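Long-range contact in class I phosphodiesterase PDEB1 (Leishmania major, PDB 2R8Q), which belongs to the class I cyclic nucleotide phosphodiesterases and has an all-helical catalytic domain that holds zinc and magnesium ions: residues V245-T259 with A314-F326. Numbering follows the deposited sequence.
Sequences VMETLIKAGDVSNVT and AGKFFRDIVGNLF. With ZN (zinc ion), chain C; IBM (3-isobutyl-1-methylxanthine), chain E.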
# COMPACT_ATOMS: atom_id res chain seq x y z
N VAL A 245 19.00 2.15 -17.13
CA VAL A 245 19.08 3.47 -17.75
C VAL A 245 17.83 4.27 -17.39
O VAL A 245 17.92 5.46 -17.08
CB VAL A 245 19.21 3.37 -19.29
CG1 VAL A 245 18.89 4.72 -19.94
CG2 VAL A 245 20.62 2.93 -19.67
N MET A 246 16.67 3.62 -17.42
CA MET A 246 15.42 4.28 -17.07
C MET A 246 15.45 4.76 -15.62
O MET A 246 15.07 5.90 -15.32
CB MET A 246 14.23 3.33 -17.24
CG MET A 246 13.91 2.94 -18.67
SD MET A 246 12.57 1.72 -18.74
CE MET A 246 11.16 2.76 -18.38
N GLU A 247 15.92 3.89 -14.73
CA GLU A 247 15.98 4.24 -13.31
C GLU A 247 16.95 5.39 -13.07
O GLU A 247 16.68 6.26 -12.25
CB GLU A 247 16.41 3.02 -12.49
CG GLU A 247 15.44 1.85 -12.59
CD GLU A 247 16.00 0.57 -11.99
OE1 GLU A 247 17.24 0.48 -11.85
OE2 GLU A 247 15.21 -0.34 -11.68
N THR A 248 18.07 5.38 -13.78
CA THR A 248 19.06 6.42 -13.62
C THR A 248 18.53 7.76 -14.15
O THR A 248 18.81 8.81 -13.57
CB THR A 248 20.37 6.05 -14.33
OG1 THR A 248 20.81 4.78 -13.83
CG2 THR A 248 21.45 7.08 -14.05
N LEU A 249 17.78 7.71 -15.25
CA LEU A 249 17.21 8.92 -15.81
C LEU A 249 16.18 9.54 -14.88
O LEU A 249 16.20 10.75 -14.67
CB LEU A 249 16.57 8.66 -17.18
CG LEU A 249 17.52 8.49 -18.36
CD1 LEU A 249 16.74 8.02 -19.58
CD2 LEU A 249 18.23 9.81 -18.65
N ILE A 250 15.28 8.74 -14.32
CA ILE A 250 14.29 9.33 -13.42
C ILE A 250 14.98 9.88 -12.18
O ILE A 250 14.54 10.90 -11.63
CB ILE A 250 13.15 8.34 -13.04
CG1 ILE A 250 12.03 9.13 -12.34
CG2 ILE A 250 13.67 7.22 -12.14
CD1 ILE A 250 10.70 8.39 -12.23
N LYS A 251 16.06 9.24 -11.74
CA LYS A 251 16.80 9.74 -10.59
C LYS A 251 17.38 11.10 -10.96
O LYS A 251 17.32 12.05 -10.17
CB LYS A 251 17.93 8.79 -10.20
CG LYS A 251 17.51 7.67 -9.27
CD LYS A 251 18.72 6.85 -8.81
CE LYS A 251 19.77 7.71 -8.12
NZ LYS A 251 19.24 8.44 -6.94
N ALA A 252 17.93 11.20 -12.17
CA ALA A 252 18.52 12.44 -12.65
C ALA A 252 17.47 13.54 -12.69
O ALA A 252 17.70 14.66 -12.23
CB ALA A 252 19.12 12.24 -14.04
N GLY A 253 16.31 13.24 -13.26
CA GLY A 253 15.26 14.23 -13.33
C GLY A 253 14.83 14.68 -11.94
O GLY A 253 14.54 15.85 -11.71
N ASP A 254 14.80 13.73 -11.01
CA ASP A 254 14.38 14.01 -9.65
C ASP A 254 15.31 14.99 -8.92
O ASP A 254 14.85 15.79 -8.11
CB ASP A 254 14.28 12.69 -8.87
CG ASP A 254 13.22 12.72 -7.80
OD1 ASP A 254 12.32 13.59 -7.85
OD2 ASP A 254 13.27 11.84 -6.91
N VAL A 255 16.61 14.94 -9.22
CA VAL A 255 17.56 15.86 -8.59
C VAL A 255 18.11 16.89 -9.58
O VAL A 255 19.21 17.42 -9.40
CB VAL A 255 18.75 15.10 -7.94
CG1 VAL A 255 18.23 14.18 -6.85
CG2 VAL A 255 19.52 14.31 -8.99
N SER A 256 17.32 17.18 -10.61
CA SER A 256 17.71 18.12 -11.66
C SER A 256 17.60 19.61 -11.33
O SER A 256 18.05 20.44 -12.12
CB SER A 256 16.90 17.84 -12.93
OG SER A 256 15.52 18.10 -12.72
N ASN A 257 17.00 19.95 -10.20
CA ASN A 257 16.84 21.36 -9.85
C ASN A 257 18.15 22.13 -9.94
O ASN A 257 18.18 23.26 -10.42
CB ASN A 257 16.28 21.51 -8.43
CG ASN A 257 14.82 21.09 -8.31
OD1 ASN A 257 14.29 20.98 -7.20
ND2 ASN A 257 14.15 20.88 -9.44
N VAL A 258 19.24 21.52 -9.48
CA VAL A 258 20.55 22.18 -9.48
C VAL A 258 21.20 22.34 -10.85
O VAL A 258 22.22 23.02 -10.97
CB VAL A 258 21.55 21.44 -8.56
CG1 VAL A 258 21.06 21.49 -7.13
CG2 VAL A 258 21.73 20.01 -9.03
N THR A 259 20.60 21.74 -11.88
CA THR A 259 21.15 21.84 -13.23
C THR A 259 20.37 22.82 -14.10
O THR A 259 20.67 22.97 -15.29
CB THR A 259 21.13 20.47 -13.93
OG1 THR A 259 19.77 20.08 -14.16
CG2 THR A 259 21.82 19.42 -13.07
N ALA A 314 24.28 15.72 -6.01
CA ALA A 314 23.92 16.01 -7.39
C ALA A 314 25.07 16.28 -8.35
O ALA A 314 25.04 15.83 -9.50
CB ALA A 314 22.93 17.17 -7.43
N GLY A 315 26.07 17.02 -7.89
CA GLY A 315 27.21 17.34 -8.74
C GLY A 315 27.92 16.12 -9.28
O GLY A 315 28.06 15.96 -10.50
N LYS A 316 28.38 15.25 -8.39
CA LYS A 316 29.08 14.05 -8.80
C LYS A 316 28.16 13.14 -9.61
O LYS A 316 28.59 12.52 -10.58
CB LYS A 316 29.61 13.28 -7.58
CG LYS A 316 30.27 11.95 -7.96
CD LYS A 316 30.71 11.16 -6.74
CE LYS A 316 31.30 9.82 -7.15
NZ LYS A 316 31.72 9.00 -5.98
N PHE A 317 26.90 13.06 -9.20
CA PHE A 317 25.95 12.21 -9.91
C PHE A 317 25.85 12.56 -11.38
O PHE A 317 25.97 11.69 -12.24
CB PHE A 317 24.56 12.29 -9.27
CG PHE A 317 23.56 11.33 -9.87
CD1 PHE A 317 23.74 9.96 -9.74
CD2 PHE A 317 22.45 11.80 -10.56
CE1 PHE A 317 22.83 9.06 -10.30
CE2 PHE A 317 21.53 10.91 -11.12
CZ PHE A 317 21.72 9.54 -10.99
N PHE A 318 25.63 13.84 -11.69
CA PHE A 318 25.53 14.23 -13.09
C PHE A 318 26.85 14.08 -13.84
O PHE A 318 26.88 13.63 -14.98
CB PHE A 318 25.00 15.67 -13.23
CG PHE A 318 23.50 15.76 -13.19
CD1 PHE A 318 22.83 15.96 -11.98
CD2 PHE A 318 22.76 15.61 -14.35
CE1 PHE A 318 21.43 15.99 -11.94
CE2 PHE A 318 21.36 15.64 -14.33
CZ PHE A 318 20.70 15.83 -13.12
N ARG A 319 27.95 14.45 -13.19
CA ARG A 319 29.25 14.33 -13.83
C ARG A 319 29.51 12.87 -14.19
O ARG A 319 30.00 12.56 -15.28
CB ARG A 319 30.34 14.85 -12.89
CG ARG A 319 30.21 16.35 -12.62
CD ARG A 319 30.87 16.75 -11.31
NE ARG A 319 30.55 18.13 -10.96
CZ ARG A 319 30.70 18.65 -9.75
NH1 ARG A 319 31.16 17.89 -8.76
NH2 ARG A 319 30.40 19.92 -9.52
N ASP A 320 29.16 11.97 -13.27
CA ASP A 320 29.36 10.54 -13.48
C ASP A 320 28.47 9.93 -14.56
O ASP A 320 28.96 9.23 -15.44
CB ASP A 320 29.14 9.79 -12.17
CG ASP A 320 30.37 9.80 -11.28
OD1 ASP A 320 31.16 10.77 -11.37
OD2 ASP A 320 30.55 8.85 -10.50
N ILE A 321 27.17 10.19 -14.51
CA ILE A 321 26.29 9.60 -15.51
C ILE A 321 26.46 10.19 -16.90
O ILE A 321 26.32 9.49 -17.89
CB ILE A 321 24.80 9.67 -15.08
CG1 ILE A 321 24.32 11.13 -15.07
CG2 ILE A 321 24.63 9.04 -13.71
CD1 ILE A 321 22.83 11.26 -14.79
N VAL A 322 26.78 11.48 -16.97
CA VAL A 322 26.98 12.13 -18.26
C VAL A 322 28.31 11.67 -18.87
O VAL A 322 28.38 11.34 -20.05
CB VAL A 322 26.99 13.67 -18.14
CG1 VAL A 322 27.42 14.30 -19.45
CG2 VAL A 322 25.59 14.15 -17.77
N GLY A 323 29.35 11.64 -18.05
CA GLY A 323 30.65 11.23 -18.53
C GLY A 323 30.75 9.76 -18.91
O GLY A 323 31.53 9.40 -19.79
N ASN A 324 29.95 8.92 -18.26
CA ASN A 324 30.01 7.49 -18.53
C ASN A 324 29.00 6.91 -19.52
O ASN A 324 29.18 5.79 -19.99
CB ASN A 324 29.91 6.71 -17.21
CG ASN A 324 31.15 6.86 -16.35
OD1 ASN A 324 32.26 6.56 -16.79
ND2 ASN A 324 30.96 7.32 -15.12
N LEU A 325 27.94 7.65 -19.84
CA LEU A 325 26.96 7.13 -20.78
C LEU A 325 26.04 8.17 -21.43
O LEU A 325 25.81 8.11 -22.64
CB LEU A 325 26.10 6.06 -20.09
CG LEU A 325 25.14 5.28 -21.00
CD1 LEU A 325 25.93 4.51 -22.05
CD2 LEU A 325 24.31 4.33 -20.16
N PHE A 326 25.52 9.10 -20.64
CA PHE A 326 24.62 10.12 -21.18
C PHE A 326 25.42 11.33 -21.66
O PHE A 326 25.28 12.43 -21.13
CB PHE A 326 23.61 10.58 -20.12
CG PHE A 326 22.83 9.46 -19.49
CD1 PHE A 326 22.38 8.39 -20.26
CD2 PHE A 326 22.52 9.49 -18.14
CE1 PHE A 326 21.62 7.37 -19.68
CE2 PHE A 326 21.76 8.47 -17.56
CZ PHE A 326 21.31 7.41 -18.33
ZN ZN C . 10.37 13.52 -6.82
N9 IBM E . 17.99 17.32 -0.87
C8 IBM E . 18.79 18.10 -0.07
N7 IBM E . 18.99 19.30 -0.54
C5 IBM E . 18.28 19.31 -1.73
C4 IBM E . 17.66 18.10 -1.95
N3 IBM E . 16.89 17.75 -3.00
C2 IBM E . 16.73 18.73 -3.94
N1 IBM E . 17.32 19.99 -3.81
C6 IBM E . 18.09 20.28 -2.71
O6 IBM E . 18.61 21.38 -2.59
O2 IBM E . 16.04 18.49 -4.93
C10 IBM E . 17.12 21.00 -4.84
C11 IBM E . 16.27 16.44 -3.11
C12 IBM E . 15.24 16.27 -1.99
C13 IBM E . 13.87 16.74 -2.44
C14 IBM E . 15.18 14.82 -1.53
O HOH W 1 11.17 11.81 -5.76
O HOH W 2 11.54 14.46 -5.08
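A314 starts the contact. Its CB lies 3.5 Å from V258 CG2, a tight carbon pair just past the end of helix 239-254. F317 follows, with CG anti to the backbone N (chi1 -175°), which carries the ring across to helix 239-254. A252 CA meets the ring edge, 3.7 Å from F317 CE2. The K251 side chain crosses that of F317 at about a right angle, and K251 CE lies 3.9 Å from F317 CZ. The ammonium is too distant for more than a weak cation-pi attraction; its NZ is hydrogen-bonded to H219.

F318 is the next ring. T259 CG2 sits over the centre of one face, 3.6 Å from the F318 centroid, in a CH-pi contact. T259 is fixed in turn by its OG1, which bonds to S256 O in the carbonyl plane, on a lone pair. At the ring edge, F318 CZ lies 3.3 Å from A252 O. One turn on, I321 reaches A252 CB with CD1 and T248 CG2 with CG2.

L325 leaves the helix and lays CD2 against V245 CG2. F326 then turns its ring toward helix 239-254. L249 CD2 makes a CH-pi contact over one face, displaced toward the rim, 4.1 Å from the F326 centroid, while V245 CG1 and T248 CG2 meet the edge.

The helical parts 245-254 and 314-324 run roughly antiparallel, at 142°. The packed residues adjoin D254, which binds zinc with H104, H140 and D141, and N257 of the 3-isobutyl-1-methylxanthine pocket. No hydrogen bond joins the segments, so the buried join rests on methyl groups fitted to three rings.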